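Probable Thioesterase (Bartonella henselae, PDB 3HM0) probably hydrolyses thioesters, perhaps of acyl-CoA type, as a hotdog-fold member of the thioesterase superfamily. Local coordinates at residues K89-N100 with V139-E150. Residues are numbered along the deposited sequence; the frame is centred on the assembly and turned at random.
Sequences KLFFVVRHMEIN and VTAKVEIALINE
Residues 90-100 and 139-149 run antiparallel as neighbouring strands, tied by ten backbone hydrogen bonds from Phe91 N to Ile148 O (2.7 Å) through to the Asn100-Thr140 pair, with a classic beta bulge partway along. At the bulge Arg95 and His96 both face Glu144: Arg95 N gives a nearly straight bond to Glu144 O (N-H...O angle 171°), while Glu144 N answers to His96 O. The extra residue brings the Arg95 side chain onto the second strand; chi1 (-84°) sets CG beside the backbone N and 3.7 Å from Ala146 CB, and the bend at chi2 turns the rest of the chain. Val93 CB lies above one guanidinium face, offset toward the rim; NH2 nears Ile148 CG2 and NH1 bonds to Phe101 O of the second subunit. Val93 CG2 meets Ile148 CG1 at 3.4 Å, the two side chains crossing at about a right angle. On the other side of the sheet, Phe92 CD1 sits 3.7 Å from Ile145 CG2, and the ring turns an edge to Ala146 O. Met97 and Val143 lie side by side, CE to CG2 3.9 Å. Glu144 OE2 forms a salt bridge with Arg124. The face of Phe92, Ile145 and Ala141 thus meets helix 58-72, as in a hotdog fold, while residues 96-100 continue the sheet as an antiparallel ladder into the second subunit, where His96 ND1 and Glu98 OE2 add hydrogen bonds to its Asn100 OD1 and His96 NE2, respectively.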
ATOM      1  N   LYS A  89      19.516   0.353  17.828  1.00 40.70           N
ATOM      2  CA  LYS A  89      18.755   0.003  16.639  1.00 40.32           C
ATOM      3  C   LYS A  89      18.918   1.091  15.588  1.00 39.90           C
ATOM      4  O   LYS A  89      18.977   2.275  15.911  1.00 39.72           O
ATOM      5  CB  LYS A  89      17.289  -0.195  16.979  1.00 40.52           C
ATOM      6  CG  LYS A  89      17.062  -1.149  18.123  1.00 41.76           C
ATOM      7  CD  LYS A  89      15.589  -1.446  18.292  1.00 44.35           C
ATOM      8  CE  LYS A  89      15.375  -2.623  19.212  1.00 45.44           C
ATOM      9  NZ  LYS A  89      14.039  -2.480  19.857  1.00 48.05           N
ATOM     10  N   LEU A  90      19.010   0.680  14.329  1.00 39.21           N
ATOM     11  CA  LEU A  90      19.378   1.588  13.252  1.00 38.86           C
ATOM     12  C   LEU A  90      18.521   1.335  12.037  1.00 38.11           C
ATOM     13  O   LEU A  90      18.226   0.191  11.727  1.00 38.63           O
ATOM     14  CB  LEU A  90      20.874   1.451  12.898  1.00 38.76           C
ATOM     15  CG  LEU A  90      21.863   1.907  13.984  1.00 39.52           C
ATOM     16  CD1 LEU A  90      23.299   1.468  13.681  1.00 38.93           C
ATOM     17  CD2 LEU A  90      21.772   3.430  14.232  1.00 37.94           C
ATOM     18  N   PHE A  91      18.121   2.403  11.356  1.00 37.29           N
ATOM     19  CA  PHE A  91      17.231   2.289  10.209  1.00 36.53           C
ATOM     20  C   PHE A  91      17.712   3.199   9.112  1.00 36.50           C
ATOM     21  O   PHE A  91      18.153   4.305   9.369  1.00 36.67           O
ATOM     22  CB  PHE A  91      15.784   2.680  10.557  1.00 36.23           C
ATOM     23  CG  PHE A  91      15.185   1.926  11.721  1.00 33.83           C
ATOM     24  CD1 PHE A  91      14.484   0.738  11.514  1.00 33.28           C
ATOM     25  CD2 PHE A  91      15.291   2.422  13.011  1.00 32.30           C
ATOM     26  CE1 PHE A  91      13.908   0.037  12.583  1.00 31.77           C
ATOM     27  CE2 PHE A  91      14.732   1.739  14.094  1.00 33.53           C
ATOM     28  CZ  PHE A  91      14.033   0.538  13.881  1.00 33.34           C
ATOM     29  N   PHE A  92      17.633   2.722   7.878  1.00 36.65           N
ATOM     30  CA  PHE A  92      17.799   3.583   6.727  1.00 36.53           C
ATOM     31  C   PHE A  92      16.608   4.532   6.584  1.00 36.72           C
ATOM     32  O   PHE A  92      15.495   4.237   7.054  1.00 37.02           O
ATOM     33  CB  PHE A  92      17.984   2.758   5.476  1.00 36.00           C
ATOM     34  CG  PHE A  92      19.334   2.149   5.369  1.00 37.11           C
ATOM     35  CD1 PHE A  92      20.478   2.936   5.473  1.00 37.42           C
ATOM     36  CD2 PHE A  92      19.480   0.789   5.155  1.00 37.45           C
ATOM     37  CE1 PHE A  92      21.739   2.374   5.360  1.00 37.62           C
ATOM     38  CE2 PHE A  92      20.746   0.221   5.029  1.00 37.03           C
ATOM     39  CZ  PHE A  92      21.870   1.005   5.131  1.00 37.48           C
ATOM     40  N   VAL A  93      16.864   5.697   5.992  1.00 36.31           N
ATOM     41  CA  VAL A  93      15.815   6.677   5.742  1.00 35.93           C
ATOM     42  C   VAL A  93      16.125   7.357   4.429  1.00 35.52           C
ATOM     43  O   VAL A  93      17.271   7.758   4.171  1.00 35.41           O
ATOM     44  CB  VAL A  93      15.728   7.750   6.847  1.00 36.22           C
ATOM     45  CG1 VAL A  93      14.598   8.749   6.554  1.00 35.00           C
ATOM     46  CG2 VAL A  93      15.482   7.103   8.195  1.00 38.02           C
ATOM     47  N   VAL A  94      15.100   7.454   3.594  1.00 34.89           N
ATOM     48  CA  VAL A  94      15.168   8.266   2.401  1.00 34.41           C
ATOM     49  C   VAL A  94      15.110   9.729   2.821  1.00 34.13           C
ATOM     50  O   VAL A  94      14.186  10.170   3.516  1.00 33.54           O
ATOM     51  CB  VAL A  94      14.057   7.931   1.398  1.00 34.29           C
ATOM     52  CG1 VAL A  94      14.314   8.654   0.093  1.00 33.87           C
ATOM     53  CG2 VAL A  94      14.008   6.419   1.152  1.00 34.51           C
ATOM     54  N   ARG A  95      16.131  10.466   2.405  1.00 34.02           N
ATOM     55  CA  ARG A  95      16.211  11.881   2.687  1.00 34.32           C
ATOM     56  C   ARG A  95      15.711  12.722   1.518  1.00 34.20           C
ATOM     57  O   ARG A  95      14.954  13.681   1.695  1.00 34.81           O
ATOM     58  CB  ARG A  95      17.647  12.230   3.026  1.00 34.82           C
ATOM     59  CG  ARG A  95      17.987  11.968   4.458  1.00 34.95           C
ATOM     60  CD  ARG A  95      17.367  13.013   5.331  1.00 37.15           C
ATOM     61  NE  ARG A  95      17.450  12.577   6.713  1.00 41.26           N
ATOM     62  CZ  ARG A  95      16.417  12.148   7.422  1.00 41.11           C
ATOM     63  NH1 ARG A  95      15.195  12.122   6.889  1.00 41.68           N
ATOM     64  NH2 ARG A  95      16.611  11.767   8.672  1.00 41.34           N
ATOM     65  N   HIS A  96      16.136  12.356   0.325  1.00 33.55           N
ATOM     66  CA  HIS A  96      15.711  13.042  -0.864  1.00 33.71           C
ATOM     67  C   HIS A  96      15.591  12.012  -1.973  1.00 33.07           C
ATOM     68  O   HIS A  96      16.324  11.029  -2.013  1.00 32.53           O
ATOM     69  CB  HIS A  96      16.695  14.168  -1.229  1.00 34.12           C
ATOM     70  CG  HIS A  96      16.681  14.549  -2.682  1.00 36.28           C
ATOM     71  ND1 HIS A  96      16.005  15.653  -3.157  1.00 36.73           N
ATOM     72  CD2 HIS A  96      17.263  13.971  -3.765  1.00 39.04           C
ATOM     73  CE1 HIS A  96      16.170  15.737  -4.467  1.00 39.37           C
ATOM     74  NE2 HIS A  96      16.931  14.730  -4.862  1.00 39.62           N
ATOM     75  N   MET A  97      14.638  12.240  -2.862  1.00 32.91           N
ATOM     76  CA  MET A  97      14.435  11.359  -3.989  1.00 32.91           C
ATOM     77  C   MET A  97      13.988  12.180  -5.221  1.00 32.89           C
ATOM     78  O   MET A  97      13.178  13.092  -5.093  1.00 32.91           O
ATOM     79  CB  MET A  97      13.402  10.317  -3.594  1.00 32.34           C
ATOM     80  CG  MET A  97      13.301   9.166  -4.533  1.00 34.18           C
ATOM     81  SD  MET A  97      12.287   7.805  -3.874  1.00 34.91           S
ATOM     82  CE  MET A  97      12.813   6.527  -5.033  1.00 31.02           C
ATOM     83  N   GLU A  98      14.547  11.859  -6.384  1.00 33.15           N
ATOM     84  CA  GLU A  98      14.134  12.411  -7.669  1.00 33.84           C
ATOM     85  C   GLU A  98      13.681  11.296  -8.558  1.00 33.35           C
ATOM     86  O   GLU A  98      14.473  10.404  -8.875  1.00 33.86           O
ATOM     87  CB  GLU A  98      15.296  13.097  -8.396  1.00 34.28           C
ATOM     88  CG  GLU A  98      15.190  14.619  -8.433  1.00 38.98           C
ATOM     89  CD  GLU A  98      15.284  15.204  -9.848  1.00 44.17           C
ATOM     90  OE1 GLU A  98      16.220  14.823 -10.605  1.00 45.65           O
ATOM     91  OE2 GLU A  98      14.424  16.059 -10.192  1.00 45.24           O
ATOM     92  N   ILE A  99      12.430  11.351  -9.006  1.00 32.68           N
ATOM     93  CA  ILE A  99      11.922  10.326  -9.926  1.00 31.64           C
ATOM     94  C   ILE A  99      11.458  10.899 -11.258  1.00 31.07           C
ATOM     95  O   ILE A  99      10.772  11.920 -11.330  1.00 29.42           O
ATOM     96  CB  ILE A  99      10.773   9.484  -9.309  1.00 31.73           C
ATOM     97  CG1 ILE A  99      11.078   9.140  -7.857  1.00 31.93           C
ATOM     98  CG2 ILE A  99      10.508   8.214 -10.132  1.00 30.09           C
ATOM     99  CD1 ILE A  99      10.632  10.211  -6.880  1.00 35.00           C
ATOM    100  N   ASN A 100      11.847  10.199 -12.308  1.00 31.04           N
ATOM    101  CA  ASN A 100      11.359  10.482 -13.638  1.00 31.85           C
ATOM    102  C   ASN A 100      10.487   9.342 -14.144  1.00 30.74           C
ATOM    103  O   ASN A 100      10.962   8.208 -14.259  1.00 31.28           O
ATOM    104  CB  ASN A 100      12.542  10.715 -14.591  1.00 32.57           C
ATOM    105  CG  ASN A 100      12.092  11.167 -15.976  1.00 35.52           C
ATOM    106  OD1 ASN A 100      11.188  12.008 -16.106  1.00 38.24           O
ATOM    107  ND2 ASN A 100      12.719  10.613 -17.019  1.00 37.99           N
ATOM    108  N   VAL A 139      11.248   4.094 -15.673  1.00 25.57           N
ATOM    109  CA  VAL A 139      11.315   5.027 -14.576  1.00 25.67           C
ATOM    110  C   VAL A 139      12.769   5.082 -14.127  1.00 25.70           C
ATOM    111  O   VAL A 139      13.462   4.075 -14.195  1.00 25.26           O
ATOM    112  CB  VAL A 139      10.421   4.542 -13.379  1.00 25.99           C
ATOM    113  CG1 VAL A 139      10.503   5.515 -12.210  1.00 24.81           C
ATOM    114  CG2 VAL A 139       8.975   4.360 -13.802  1.00 25.18           C
ATOM    115  N   THR A 140      13.237   6.248 -13.691  1.00 25.74           N
ATOM    116  CA  THR A 140      14.630   6.392 -13.222  1.00 26.60           C
ATOM    117  C   THR A 140      14.624   7.204 -11.938  1.00 26.54           C
ATOM    118  O   THR A 140      13.747   8.043 -11.765  1.00 26.93           O
ATOM    119  CB  THR A 140      15.511   7.198 -14.205  1.00 26.38           C
ATOM    120  OG1 THR A 140      15.053   8.552 -14.221  1.00 27.08           O
ATOM    121  CG2 THR A 140      15.487   6.625 -15.614  1.00 27.08           C
ATOM    122  N   ALA A 141      15.598   6.996 -11.057  1.00 26.54           N
ATOM    123  CA  ALA A 141      15.582   7.720  -9.789  1.00 27.55           C
ATOM    124  C   ALA A 141      16.954   7.973  -9.153  1.00 28.57           C
ATOM    125  O   ALA A 141      17.873   7.138  -9.262  1.00 28.52           O
ATOM    126  CB  ALA A 141      14.647   7.028  -8.792  1.00 27.31           C
ATOM    127  N   LYS A 142      17.073   9.130  -8.496  1.00 29.15           N
ATOM    128  CA  LYS A 142      18.225   9.457  -7.680  1.00 30.34           C
ATOM    129  C   LYS A 142      17.748   9.541  -6.252  1.00 30.42           C
ATOM    130  O   LYS A 142      16.786  10.237  -5.942  1.00 29.94           O
ATOM    131  CB  LYS A 142      18.877  10.782  -8.102  1.00 31.17           C
ATOM    132  CG  LYS A 142      19.940  10.677  -9.220  1.00 34.22           C
ATOM    133  CD  LYS A 142      19.320  10.737 -10.630  1.00 39.23           C
ATOM    134  CE  LYS A 142      20.146   9.942 -11.675  1.00 41.97           C
ATOM    135  NZ  LYS A 142      19.287   9.303 -12.761  1.00 42.25           N
ATOM    136  N   VAL A 143      18.409   8.794  -5.379  1.00 31.06           N
ATOM    137  CA  VAL A 143      17.929   8.652  -4.024  1.00 31.64           C
ATOM    138  C   VAL A 143      19.052   8.985  -3.072  1.00 32.68           C
ATOM    139  O   VAL A 143      20.187   8.553  -3.268  1.00 33.48           O
ATOM    140  CB  VAL A 143      17.455   7.214  -3.756  1.00 31.45           C
ATOM    141  CG1 VAL A 143      16.540   7.203  -2.595  1.00 31.62           C
ATOM    142  CG2 VAL A 143      16.725   6.642  -4.968  1.00 31.64           C
ATOM    143  N   GLU A 144      18.734   9.748  -2.038  1.00 33.51           N
ATOM    144  CA  GLU A 144      19.654   9.993  -0.938  1.00 34.20           C
ATOM    145  C   GLU A 144      19.196   9.272   0.341  1.00 34.16           C
ATOM    146  O   GLU A 144      18.082   9.487   0.826  1.00 34.17           O
ATOM    147  CB  GLU A 144      19.764  11.499  -0.681  1.00 34.51           C
ATOM    148  CG  GLU A 144      20.933  11.884   0.219  1.00 36.54           C
ATOM    149  CD  GLU A 144      20.916  13.345   0.622  1.00 39.84           C
ATOM    150  OE1 GLU A 144      20.799  14.229  -0.273  1.00 39.30           O
ATOM    151  OE2 GLU A 144      21.021  13.597   1.850  1.00 40.82           O
ATOM    152  N   ILE A 145      20.079   8.455   0.904  1.00 34.65           N
ATOM    153  CA  ILE A 145      19.766   7.630   2.075  1.00 34.97           C
ATOM    154  C   ILE A 145      20.634   7.978   3.275  1.00 34.88           C
ATOM    155  O   ILE A 145      21.852   7.980   3.170  1.00 35.38           O
ATOM    156  CB  ILE A 145      20.006   6.137   1.758  1.00 35.14           C
ATOM    157  CG1 ILE A 145      19.501   5.770   0.348  1.00 35.45           C
ATOM    158  CG2 ILE A 145      19.428   5.251   2.843  1.00 35.71           C
ATOM    159  CD1 ILE A 145      18.021   5.493   0.231  1.00 35.85           C
ATOM    160  N   ALA A 146      20.006   8.265   4.406  1.00 34.81           N
ATOM    161  CA  ALA A 146      20.701   8.422   5.680  1.00 35.41           C
ATOM    162  C   ALA A 146      20.427   7.237   6.619  1.00 36.68           C
ATOM    163  O   ALA A 146      19.544   6.395   6.356  1.00 36.94           O
ATOM    164  CB  ALA A 146      20.274   9.713   6.358  1.00 34.83           C
ATOM    165  N   LEU A 147      21.163   7.200   7.732  1.00 37.73           N
ATOM    166  CA  LEU A 147      21.073   6.134   8.727  1.00 38.75           C
ATOM    167  C   LEU A 147      20.703   6.739  10.069  1.00 39.68           C
ATOM    168  O   LEU A 147      21.410   7.615  10.555  1.00 40.82           O
ATOM    169  CB  LEU A 147      22.422   5.397   8.832  1.00 38.27           C
ATOM    170  CG  LEU A 147      22.466   4.164   9.753  1.00 38.28           C
ATOM    171  CD1 LEU A 147      21.478   3.105   9.286  1.00 35.53           C
ATOM    172  CD2 LEU A 147      23.887   3.563   9.887  1.00 36.53           C
ATOM    173  N   ILE A 148      19.599   6.312  10.670  1.00 40.47           N
ATOM    174  CA  ILE A 148      19.180   6.918  11.931  1.00 41.24           C
ATOM    175  C   ILE A 148      18.838   5.895  12.993  1.00 42.29           C
ATOM    176  O   ILE A 148      18.537   4.743  12.682  1.00 41.90           O
ATOM    177  CB  ILE A 148      17.963   7.855  11.762  1.00 41.09           C
ATOM    178  CG1 ILE A 148      16.719   7.071  11.326  1.00 41.99           C
ATOM    179  CG2 ILE A 148      18.276   8.995  10.817  1.00 40.18           C
ATOM    180  CD1 ILE A 148      15.407   7.813  11.569  1.00 41.65           C
ATOM    181  N   ASN A 149      18.859   6.331  14.250  1.00 43.78           N
ATOM    182  CA  ASN A 149      18.475   5.473  15.361  1.00 45.26           C
ATOM    183  C   ASN A 149      17.006   5.626  15.752  1.00 46.64           C
ATOM    184  O   ASN A 149      16.292   6.466  15.205  1.00 46.89           O
ATOM    185  CB  ASN A 149      19.405   5.673  16.551  1.00 44.82           C
ATOM    186  CG  ASN A 149      19.161   6.978  17.293  1.00 45.59           C
ATOM    187  OD1 ASN A 149      18.350   7.820  16.880  1.00 46.02           O
ATOM    188  ND2 ASN A 149      19.868   7.152  18.406  1.00 44.95           N
ATOM    189  N   GLU A 150      16.568   4.812  16.705  1.00 48.69           N
ATOM    190  CA  GLU A 150      15.164   4.729  17.131  1.00 50.86           C
ATOM    191  C   GLU A 150      14.567   6.098  17.492  1.00 51.80           C
ATOM    192  O   GLU A 150      13.344   6.296  17.456  1.00 52.03           O
ATOM    193  CB  GLU A 150      15.101   3.816  18.348  1.00 51.22           C
ATOM    194  CG  GLU A 150      13.973   2.818  18.409  1.00 52.79           C
ATOM    195  CD  GLU A 150      14.040   2.040  19.722  1.00 56.28           C
ATOM    196  OE1 GLU A 150      15.180   1.800  20.203  1.00 56.90           O
ATOM    197  OE2 GLU A 150      12.972   1.693  20.289  1.00 56.39           O
TER